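Local coordinates for serine--tRNA ligase, cytoplasmic (Candida albicans, PDB 3QO8), which catalyses the two-step attachment of serine to tRNA(Ser), activating the amino acid with ATP and then passing it to the acceptor end of the tRNA, at residues 417-429 and 436-448. Numbering follows the deposited sequence.
Sequences ENYQKEDGLVIPE and PGEPEFIPYIKEL. With SSA (5'-O-(N-(L-seryl)-sulfamoyl)adenosine), chain D.
The backbone O of Asp-423 is gripped by Tyr-444 N at 2.9 Å in a nearly straight bond and by a water that also donates to Tyr-444 O; Pro-443 CA adds a CA-H...O contact. With CG anti to the carbonyl carbon (chi1 -74°), Tyr-444 lays one ring face on Gly-424, whose CA sits 3.4 Å from the ring centroid, almost on the normal, as a CH-pi contact. The phenol OH donates to a second water, which in turn donates to Gln-420 OE1 and Lys-421 O. Strand 441-443 is the third, antiparallel strand beside the hairpin of 424-426 and the weakly bonded 420-421. Leu-425 and Ile-442 form its hydrogen-bonded pair, N to O at 2.8 Å both ways, and Ile-427 N donates to Glu-440 O from above the carbonyl plane. On the face shared with Val-426, Phe-441 swings its ring back along Gly-424 and Leu-425 until CZ lies 3.7 Å from Asp-423 OD1. On the other, Leu-425 CB packs on Ile-442 CG1; Leu-425 also touches helix 408-419, Ile-442 helix 183-200. Ile-427 CD1 meets Ile-442 CD1. Glu-429 N donates to adenine N3 of a second seryl-sulfamoyl adenosine, bound apart from the serine and ATP sites and also touched by Val-426 CG1.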
loop_
_atom_site.group_PDB
_atom_site.type_symbol
_atom_site.label_atom_id
_atom_site.label_comp_id
_atom_site.label_asym_id
_atom_site.label_seq_id
_atom_site.Cartn_x
_atom_site.Cartn_y
_atom_site.Cartn_z
ATOM N N GLU A 417 -17.543 -19.646 -0.063
ATOM C CA GLU A 417 -18.885 -20.148 0.248
ATOM C C GLU A 417 -19.354 -21.140 -0.809
ATOM O O GLU A 417 -20.045 -22.105 -0.493
ATOM C CB GLU A 417 -19.902 -19.017 0.465
ATOM C CG GLU A 417 -19.555 -18.133 1.662
ATOM C CD GLU A 417 -20.710 -17.270 2.140
ATOM O OE1 GLU A 417 -21.813 -17.339 1.552
ATOM O OE2 GLU A 417 -20.511 -16.529 3.123
ATOM N N ASN A 418 -18.942 -20.931 -2.057
ATOM C CA ASN A 418 -19.412 -21.788 -3.152
ATOM C C ASN A 418 -18.575 -23.047 -3.427
ATOM O O ASN A 418 -18.996 -23.920 -4.177
ATOM C CB ASN A 418 -19.574 -20.970 -4.439
ATOM C CG ASN A 418 -20.844 -20.134 -4.433
ATOM O OD1 ASN A 418 -21.946 -20.681 -4.449
ATOM N ND2 ASN A 418 -20.697 -18.801 -4.416
ATOM N N TYR A 419 -17.392 -23.134 -2.831
ATOM C CA TYR A 419 -16.497 -24.256 -3.105
ATOM C C TYR A 419 -16.248 -25.084 -1.858
ATOM O O TYR A 419 -15.440 -26.002 -1.873
ATOM C CB TYR A 419 -15.175 -23.789 -3.742
ATOM C CG TYR A 419 -15.273 -23.604 -5.242
ATOM C CD1 TYR A 419 -15.840 -22.455 -5.786
ATOM C CD2 TYR A 419 -14.809 -24.581 -6.114
ATOM C CE1 TYR A 419 -15.944 -22.282 -7.167
ATOM C CE2 TYR A 419 -14.909 -24.420 -7.503
ATOM C CZ TYR A 419 -15.481 -23.265 -8.017
ATOM O OH TYR A 419 -15.589 -23.089 -9.385
ATOM N N GLN A 420 -16.966 -24.764 -0.787
ATOM C CA GLN A 420 -16.839 -25.505 0.455
ATOM C C GLN A 420 -17.495 -26.869 0.320
ATOM O O GLN A 420 -18.420 -27.057 -0.470
ATOM C CB GLN A 420 -17.483 -24.743 1.627
ATOM C CG GLN A 420 -19.011 -24.733 1.627
ATOM C CD GLN A 420 -19.578 -23.914 2.781
ATOM O OE1 GLN A 420 -19.513 -24.332 3.938
ATOM N NE2 GLN A 420 -20.109 -22.733 2.473
ATOM N N LYS A 421 -16.993 -27.825 1.082
ATOM C CA LYS A 421 -17.700 -29.082 1.282
ATOM C C LYS A 421 -17.357 -29.546 2.694
ATOM O O LYS A 421 -16.736 -28.801 3.450
ATOM C CB LYS A 421 -17.336 -30.103 0.203
ATOM C CG LYS A 421 -15.909 -30.574 0.249
ATOM C CD LYS A 421 -15.481 -31.116 -1.104
ATOM C CE LYS A 421 -16.413 -32.188 -1.608
ATOM N NZ LYS A 421 -16.023 -32.617 -2.981
ATOM N N GLU A 422 -17.758 -30.754 3.069
ATOM C CA GLU A 422 -17.720 -31.136 4.481
ATOM C C GLU A 422 -16.324 -31.067 5.104
ATOM O O GLU A 422 -16.165 -30.596 6.229
ATOM C CB GLU A 422 -18.319 -32.534 4.684
ATOM C CG GLU A 422 -18.291 -33.006 6.138
ATOM C CD GLU A 422 -18.867 -34.404 6.316
ATOM O OE1 GLU A 422 -20.103 -34.564 6.187
ATOM O OE2 GLU A 422 -18.082 -35.341 6.581
ATOM N N ASP A 423 -15.325 -31.531 4.358
ATOM C CA ASP A 423 -13.965 -31.704 4.864
ATOM C C ASP A 423 -12.968 -30.651 4.356
ATOM O O ASP A 423 -11.776 -30.711 4.664
ATOM C CB ASP A 423 -13.455 -33.104 4.501
ATOM C CG ASP A 423 -13.671 -33.449 3.022
ATOM O OD1 ASP A 423 -13.010 -34.388 2.520
ATOM O OD2 ASP A 423 -14.497 -32.784 2.359
ATOM N N GLY A 424 -13.440 -29.703 3.560
ATOM C CA GLY A 424 -12.567 -28.626 3.130
ATOM C C GLY A 424 -13.026 -27.849 1.917
ATOM O O GLY A 424 -14.215 -27.707 1.684
ATOM N N LEU A 425 -12.064 -27.330 1.153
ATOM C CA LEU A 425 -12.355 -26.427 0.035
ATOM C C LEU A 425 -11.864 -26.996 -1.291
ATOM O O LEU A 425 -10.683 -27.304 -1.443
ATOM C CB LEU A 425 -11.651 -25.079 0.250
ATOM C CG LEU A 425 -11.965 -24.054 -0.847
ATOM C CD1 LEU A 425 -13.358 -23.487 -0.595
ATOM C CD2 LEU A 425 -10.914 -22.938 -0.910
ATOM N N VAL A 426 -12.764 -27.120 -2.256
ATOM C CA VAL A 426 -12.358 -27.458 -3.616
ATOM C C VAL A 426 -11.724 -26.207 -4.269
ATOM O O VAL A 426 -12.241 -25.108 -4.142
ATOM C CB VAL A 426 -13.572 -27.957 -4.442
ATOM C CG1 VAL A 426 -13.230 -28.031 -5.930
ATOM C CG2 VAL A 426 -14.050 -29.313 -3.927
ATOM N N ILE A 427 -10.591 -26.366 -4.944
ATOM C CA ILE A 427 -9.957 -25.233 -5.617
ATOM C C ILE A 427 -10.564 -25.063 -7.013
ATOM O O ILE A 427 -10.582 -26.013 -7.801
ATOM C CB ILE A 427 -8.423 -25.441 -5.744
ATOM C CG1 ILE A 427 -7.774 -25.618 -4.359
ATOM C CG2 ILE A 427 -7.777 -24.298 -6.525
ATOM C CD1 ILE A 427 -7.871 -24.426 -3.432
ATOM N N PRO A 428 -11.071 -23.863 -7.330
ATOM C CA PRO A 428 -11.641 -23.676 -8.672
ATOM C C PRO A 428 -10.644 -24.109 -9.758
ATOM O O PRO A 428 -9.475 -23.747 -9.700
ATOM C CB PRO A 428 -11.895 -22.170 -8.735
ATOM C CG PRO A 428 -12.187 -21.797 -7.280
ATOM C CD PRO A 428 -11.283 -22.689 -6.457
ATOM N N GLU A 429 -11.100 -24.875 -10.739
ATOM C CA GLU A 429 -10.182 -25.435 -11.732
ATOM C C GLU A 429 -9.255 -24.409 -12.395
ATOM O O GLU A 429 -8.063 -24.656 -12.496
ATOM C CB GLU A 429 -10.928 -26.259 -12.784
ATOM C CG GLU A 429 -10.051 -27.272 -13.514
ATOM C CD GLU A 429 -9.164 -26.639 -14.574
ATOM O OE1 GLU A 429 -9.513 -25.545 -15.075
ATOM O OE2 GLU A 429 -8.116 -27.239 -14.907
ATOM N N PRO A 436 1.067 -23.321 -6.154
ATOM C CA PRO A 436 2.095 -24.368 -6.055
ATOM C C PRO A 436 1.470 -25.719 -5.706
ATOM O O PRO A 436 0.684 -25.817 -4.769
ATOM C CB PRO A 436 2.980 -23.880 -4.905
ATOM C CG PRO A 436 2.799 -22.385 -4.899
ATOM C CD PRO A 436 1.347 -22.176 -5.270
ATOM N N GLY A 437 1.823 -26.751 -6.461
ATOM C CA GLY A 437 1.262 -28.068 -6.252
ATOM C C GLY A 437 -0.023 -28.286 -7.027
ATOM O O GLY A 437 -0.535 -29.403 -7.087
ATOM N N GLU A 438 -0.541 -27.220 -7.629
ATOM C CA GLU A 438 -1.821 -27.278 -8.328
ATOM C C GLU A 438 -2.819 -28.171 -7.579
ATOM O O GLU A 438 -3.352 -29.125 -8.137
ATOM C CB GLU A 438 -1.628 -27.779 -9.762
ATOM C CG GLU A 438 -0.581 -26.989 -10.539
ATOM C CD GLU A 438 -0.485 -27.396 -11.999
ATOM O OE1 GLU A 438 -1.255 -28.280 -12.428
ATOM O OE2 GLU A 438 0.360 -26.824 -12.717
ATOM N N PRO A 439 -3.081 -27.855 -6.305
ATOM C CA PRO A 439 -4.031 -28.679 -5.549
ATOM C C PRO A 439 -5.437 -28.597 -6.146
ATOM O O PRO A 439 -5.826 -27.555 -6.659
ATOM C CB PRO A 439 -4.012 -28.043 -4.155
ATOM C CG PRO A 439 -3.589 -26.618 -4.389
ATOM C CD PRO A 439 -2.597 -26.699 -5.531
ATOM N N GLU A 440 -6.195 -29.688 -6.078
ATOM C CA GLU A 440 -7.577 -29.662 -6.524
ATOM C C GLU A 440 -8.499 -29.408 -5.331
ATOM O O GLU A 440 -9.676 -29.078 -5.495
ATOM C CB GLU A 440 -7.947 -30.991 -7.194
ATOM C CG GLU A 440 -7.097 -31.343 -8.407
ATOM C CD GLU A 440 -7.343 -32.763 -8.881
ATOM O OE1 GLU A 440 -7.850 -33.566 -8.076
ATOM O OE2 GLU A 440 -7.038 -33.074 -10.054
ATOM N N PHE A 441 -7.949 -29.577 -4.133
ATOM C CA PHE A 441 -8.732 -29.555 -2.904
ATOM C C PHE A 441 -7.779 -29.283 -1.765
ATOM O O PHE A 441 -6.658 -29.769 -1.774
ATOM C CB PHE A 441 -9.410 -30.918 -2.689
ATOM C CG PHE A 441 -9.980 -31.121 -1.299
ATOM C CD1 PHE A 441 -11.259 -30.675 -0.979
ATOM C CD2 PHE A 441 -9.245 -31.776 -0.323
ATOM C CE1 PHE A 441 -11.789 -30.873 0.298
ATOM C CE2 PHE A 441 -9.768 -31.981 0.957
ATOM C CZ PHE A 441 -11.047 -31.532 1.264
ATOM N N ILE A 442 -8.209 -28.489 -0.795
ATOM C CA ILE A 442 -7.413 -28.284 0.406
ATOM C C ILE A 442 -8.265 -28.537 1.648
ATOM O O ILE A 442 -9.407 -28.075 1.733
ATOM C CB ILE A 442 -6.754 -26.887 0.434
ATOM C CG1 ILE A 442 -7.793 -25.771 0.423
ATOM C CG2 ILE A 442 -5.788 -26.729 -0.760
ATOM C CD1 ILE A 442 -7.172 -24.349 0.554
ATOM N N PRO A 443 -7.721 -29.302 2.607
ATOM C CA PRO A 443 -8.506 -29.741 3.765
ATOM C C PRO A 443 -8.671 -28.675 4.833
ATOM O O PRO A 443 -7.809 -27.813 4.986
ATOM C CB PRO A 443 -7.678 -30.905 4.320
ATOM C CG PRO A 443 -6.273 -30.564 3.934
ATOM C CD PRO A 443 -6.384 -29.922 2.578
ATOM N N TYR A 444 -9.786 -28.740 5.560
ATOM C CA TYR A 444 -9.945 -27.951 6.768
ATOM C C TYR A 444 -8.870 -28.403 7.736
ATOM O O TYR A 444 -8.576 -29.593 7.835
ATOM C CB TYR A 444 -11.325 -28.173 7.379
ATOM C CG TYR A 444 -12.450 -27.499 6.617
ATOM C CD1 TYR A 444 -12.239 -26.295 5.950
ATOM C CD2 TYR A 444 -13.711 -28.074 6.552
ATOM C CE1 TYR A 444 -13.261 -25.681 5.254
ATOM C CE2 TYR A 444 -14.742 -27.467 5.854
ATOM C CZ TYR A 444 -14.505 -26.266 5.211
ATOM O OH TYR A 444 -15.521 -25.657 4.517
ATOM N N ILE A 445 -8.285 -27.448 8.443
ATOM C CA ILE A 445 -7.144 -27.708 9.308
ATOM C C ILE A 445 -7.534 -27.469 10.757
ATOM O O ILE A 445 -6.958 -28.055 11.668
ATOM C CB ILE A 445 -5.967 -26.754 8.961
ATOM C CG1 ILE A 445 -5.340 -27.129 7.623
ATOM C CG2 ILE A 445 -4.913 -26.770 10.048
ATOM C CD1 ILE A 445 -4.164 -26.261 7.260
ATOM N N LYS A 446 -8.507 -26.591 10.958
ATOM C CA LYS A 446 -8.926 -26.182 12.294
ATOM C C LYS A 446 -10.430 -26.358 12.415
ATOM O O LYS A 446 -11.133 -26.348 11.409
ATOM C CB LYS A 446 -8.574 -24.707 12.529
ATOM C CG LYS A 446 -7.110 -24.365 12.239
ATOM C CD LYS A 446 -6.706 -22.988 12.759
ATOM C CE LYS A 446 -7.416 -21.880 12.004
ATOM N NZ LYS A 446 -6.858 -20.521 12.278
ATOM N N GLU A 447 -10.919 -26.521 13.641
ATOM C CA GLU A 447 -12.356 -26.547 13.896
ATOM C C GLU A 447 -12.796 -25.159 14.334
ATOM O O GLU A 447 -11.994 -24.401 14.872
ATOM C CB GLU A 447 -12.685 -27.548 15.008
ATOM C CG GLU A 447 -12.272 -28.982 14.722
ATOM C CD GLU A 447 -13.417 -29.831 14.195
ATOM O OE1 GLU A 447 -14.561 -29.325 14.122
ATOM O OE2 GLU A 447 -13.170 -31.009 13.854
ATOM N N LEU A 448 -14.063 -24.817 14.117
ATOM C CA LEU A 448 -14.587 -23.572 14.665
ATOM C C LEU A 448 -14.881 -23.790 16.144
ATOM O O LEU A 448 -15.309 -24.876 16.538
ATOM C CB LEU A 448 -15.866 -23.135 13.952
ATOM C CG LEU A 448 -15.819 -22.783 12.467
ATOM C CD1 LEU A 448 -17.202 -22.378 11.999
ATOM C CD2 LEU A 448 -14.817 -21.677 12.217
HETATM N N10 SSA D . -19.010 -26.092 -18.739
HETATM C CA SSA D . -18.069 -26.787 -17.882
HETATM C CB SSA D . -16.652 -26.366 -18.263
HETATM O OG SSA D . -15.701 -26.976 -17.382
HETATM C C9 SSA D . -18.345 -26.442 -16.444
HETATM O O9 SSA D . -17.699 -26.957 -15.546
HETATM N N8 SSA D . -19.311 -25.552 -16.219
HETATM S S1 SSA D . -19.582 -24.969 -14.748
HETATM O O1S SSA D . -20.445 -23.826 -14.853
HETATM O O2S SSA D . -20.193 -25.983 -13.929
HETATM O "O5'" SSA D . -18.237 -24.566 -14.116
HETATM C "C5'" SSA D . -17.616 -23.317 -14.410
HETATM C "C4'" SSA D . -16.155 -23.404 -13.984
HETATM O "O4'" SSA D . -16.031 -23.365 -12.559
HETATM C "C3'" SSA D . -15.522 -24.715 -14.423
HETATM O "O3'" SSA D . -14.793 -24.549 -15.643
HETATM C "C2'" SSA D . -14.584 -25.089 -13.298
HETATM O "O2'" SSA D . -13.270 -24.615 -13.580
HETATM C "C1'" SSA D . -15.115 -24.355 -12.082
HETATM N N9 SSA D . -15.802 -25.358 -11.234
HETATM C C8 SSA D . -17.128 -25.538 -11.100
HETATM N N7 SSA D . -17.336 -26.568 -10.244
HETATM C C5 SSA D . -16.129 -27.031 -9.850
HETATM C C6 SSA D . -15.716 -28.046 -8.996
HETATM N N6 SSA D . -16.618 -28.828 -8.347
HETATM N N1 SSA D . -14.391 -28.251 -8.822
HETATM C C2 SSA D . -13.481 -27.490 -9.448
HETATM N N3 SSA D . -13.853 -26.503 -10.273
HETATM C C4 SSA D . -15.168 -26.262 -10.488
HETATM O O HOH W 1 -18.357 -26.451 4.802
HETATM O O HOH W 2 -10.362 -32.101 6.859
#